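Local coordinates for protein sucrose 6(F)-phosphate phosphorylase (Thermoanaerobacterium thermosaccharolyticum DSM 571, PDB 6S9V) that is a phosphorylase whose catalytic domain is a TIM barrel of the alpha-amylase family, followed in the chain by an antiparallel beta-sheet, at residues F66-Y71 / D96-H101. Numbering follows the deposited sequence.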
loop_
_atom_site.group_PDB
_atom_site.type_symbol
_atom_site.label_atom_id
_atom_site.label_comp_id
_atom_site.label_asym_id
_atom_site.label_seq_id
_atom_site.Cartn_x
_atom_site.Cartn_y
_atom_site.Cartn_z
ATOM N N PHE A 66 5.356 7.589 -8.903
ATOM C CA PHE A 66 4.863 8.444 -7.827
ATOM C C PHE A 66 5.314 9.896 -7.965
ATOM O O PHE A 66 5.230 10.656 -6.992
ATOM C CB PHE A 66 5.265 7.865 -6.475
ATOM C CG PHE A 66 4.465 6.654 -6.087
ATOM C CD1 PHE A 66 3.272 6.786 -5.400
ATOM C CD2 PHE A 66 4.889 5.391 -6.443
ATOM C CE1 PHE A 66 2.532 5.671 -5.048
ATOM C CE2 PHE A 66 4.160 4.273 -6.103
ATOM C CZ PHE A 66 2.973 4.407 -5.415
ATOM N N ALA A 67 5.753 10.307 -9.159
ATOM C CA ALA A 67 5.960 11.718 -9.502
ATOM C C ALA A 67 5.099 12.039 -10.724
ATOM O O ALA A 67 5.614 12.270 -11.829
ATOM C CB ALA A 67 7.430 12.034 -9.767
ATOM N N PRO A 68 3.780 12.036 -10.564
ATOM C CA PRO A 68 2.899 12.143 -11.734
ATOM C C PRO A 68 2.935 13.518 -12.382
ATOM O O PRO A 68 2.874 14.552 -11.711
ATOM C CB PRO A 68 1.508 11.840 -11.155
ATOM C CG PRO A 68 1.616 12.240 -9.704
ATOM C CD PRO A 68 3.024 11.861 -9.309
ATOM N N ILE A 69 2.996 13.512 -13.710
ATOM C CA ILE A 69 2.990 14.740 -14.504
ATOM C C ILE A 69 1.572 15.218 -14.771
ATOM O O ILE A 69 1.308 16.425 -14.784
ATOM C CB ILE A 69 3.761 14.489 -15.818
ATOM C CG1 ILE A 69 5.238 14.209 -15.516
ATOM C CG2 ILE A 69 3.626 15.671 -16.780
ATOM C CD1 ILE A 69 6.030 13.744 -16.724
ATOM N N THR A 70 0.661 14.279 -15.007
ATOM C CA THR A 70 -0.735 14.576 -15.283
ATOM C C THR A 70 -1.526 13.309 -15.007
ATOM O O THR A 70 -0.991 12.200 -15.114
ATOM C CB THR A 70 -0.953 15.038 -16.731
ATOM O OG1 THR A 70 -2.352 15.253 -16.968
ATOM C CG2 THR A 70 -0.450 13.996 -17.724
ATOM N N TYR A 71 -2.794 13.483 -14.636
ATOM C CA TYR A 71 -3.724 12.371 -14.507
ATOM C C TYR A 71 -4.692 12.271 -15.683
ATOM O O TYR A 71 -5.531 11.364 -15.707
ATOM C CB TYR A 71 -4.535 12.486 -13.216
ATOM C CG TYR A 71 -3.736 12.435 -11.935
ATOM C CD1 TYR A 71 -3.199 13.591 -11.382
ATOM C CD2 TYR A 71 -3.551 11.238 -11.260
ATOM C CE1 TYR A 71 -2.500 13.554 -10.196
ATOM C CE2 TYR A 71 -2.837 11.189 -10.071
ATOM C CZ TYR A 71 -2.309 12.347 -9.550
ATOM O OH TYR A 71 -1.615 12.293 -8.363
ATOM N N ASP A 96 -4.015 5.224 -7.343
ATOM C CA ASP A 96 -3.387 6.160 -6.422
ATOM C C ASP A 96 -3.690 7.605 -6.789
ATOM O O ASP A 96 -3.621 7.990 -7.962
ATOM C CB ASP A 96 -1.862 6.005 -6.433
ATOM C CG ASP A 96 -1.399 4.701 -5.858
ATOM O OD1 ASP A 96 -1.385 3.684 -6.583
ATOM O OD2 ASP A 96 -1.027 4.712 -4.675
ATOM N N LEU A 97 -3.949 8.414 -5.766
ATOM C CA LEU A 97 -3.951 9.867 -5.869
ATOM C C LEU A 97 -2.797 10.383 -5.019
ATOM O O LEU A 97 -2.744 10.123 -3.812
ATOM C CB LEU A 97 -5.284 10.453 -5.398
ATOM C CG LEU A 97 -5.383 11.977 -5.386
ATOM C CD1 LEU A 97 -5.122 12.523 -6.792
ATOM C CD2 LEU A 97 -6.742 12.416 -4.869
ATOM N N MET A 98 -1.852 11.070 -5.653
ATOM C CA MET A 98 -0.694 11.606 -4.933
ATOM C C MET A 98 -1.098 12.952 -4.340
ATOM O O MET A 98 -0.781 14.033 -4.850
ATOM C CB MET A 98 0.512 11.708 -5.855
ATOM C CG MET A 98 1.359 10.412 -5.905
ATOM S SD MET A 98 0.487 8.866 -6.324
ATOM C CE MET A 98 0.138 9.118 -8.071
ATOM N N VAL A 99 -1.820 12.883 -3.217
ATOM C CA VAL A 99 -2.330 14.103 -2.614
ATOM C C VAL A 99 -1.204 15.000 -2.113
ATOM O O VAL A 99 -1.429 16.195 -1.895
ATOM C CB VAL A 99 -3.306 13.817 -1.449
ATOM C CG1 VAL A 99 -4.604 13.223 -1.961
ATOM C CG2 VAL A 99 -2.661 12.911 -0.410
ATOM N N ASN A 100 0.003 14.460 -1.913
ATOM C CA ASN A 100 1.071 15.243 -1.306
ATOM C C ASN A 100 1.946 15.972 -2.315
ATOM O O ASN A 100 2.524 17.007 -1.969
ATOM C CB ASN A 100 1.966 14.349 -0.428
ATOM C CG ASN A 100 3.024 15.142 0.332
ATOM O OD1 ASN A 100 2.707 15.927 1.227
ATOM N ND2 ASN A 100 4.292 14.924 -0.011
ATOM N N HIS A 101 2.069 15.474 -3.546
ATOM C CA HIS A 101 3.066 16.036 -4.453
ATOM C C HIS A 101 2.732 15.726 -5.904
ATOM O O HIS A 101 1.967 14.805 -6.210
ATOM C CB HIS A 101 4.472 15.522 -4.114
ATOM C CG HIS A 101 4.549 14.034 -3.957
ATOM N ND1 HIS A 101 4.625 13.418 -2.725
ATOM C CD2 HIS A 101 4.561 13.038 -4.877
ATOM C CE1 HIS A 101 4.678 12.108 -2.894
ATOM N NE2 HIS A 101 4.642 11.852 -4.191
HETATM O O HOH W 1 -0.535 14.650 -7.508
#
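Met98 is wedged between Phe66, Pro68 and Tyr71, and these side chains make up most of the buried interface. Its sulfur approaches the Phe66 ring obliquely in a Met-aromatic contact, with SD 3.6 Å from Phe66 CD1 and the two side chains crossing at about a right angle. Bends at chi2 (54°) and chi3 (71°) fold the methionine chain back, bringing its methyl group CE to 3.8 Å from Pro68 CG and also against the hydroxyl end of Tyr71. That hydroxyl serves the backbone as well: Met98 N donates to Tyr71 OH (3.0 Å, 153°), and a water bridges Tyr71 OH and Met98 O, donating to the latter. The phenol oxygen thus reaches the N-H of Met98, the centre of an inverse gamma turn, directly and its carbonyl through the water. Leu97 CD1 packs against the same end of the tyrosine, 3.9 Å from Tyr71 CZ.

Farther along, His101 NE2 gives a weak, bent hydrogen bond to Phe66 O (3.1 Å) and another weak one to a bound BTB molecule. Asn100 ND2 donates to His101 ND1, lying in the imidazole plane, and helps to fix the ring's rotation. At the other end, Asp96 OD2 lies at the edge of the Phe66 ring; the Asp96 carboxylate takes a hydrogen bond from His53 NE2 on OD1 and a salt bridge to Arg209 on OD2.

The contact joins the loop between strand 51-54 and helix 81-88 to the C-terminal end of barrel strand 92-97, the side where active sites of TIM barrels lie. Arg209 belongs to the adjacent strand 207-210, and helix 187-202 packs against Tyr71 and Leu97.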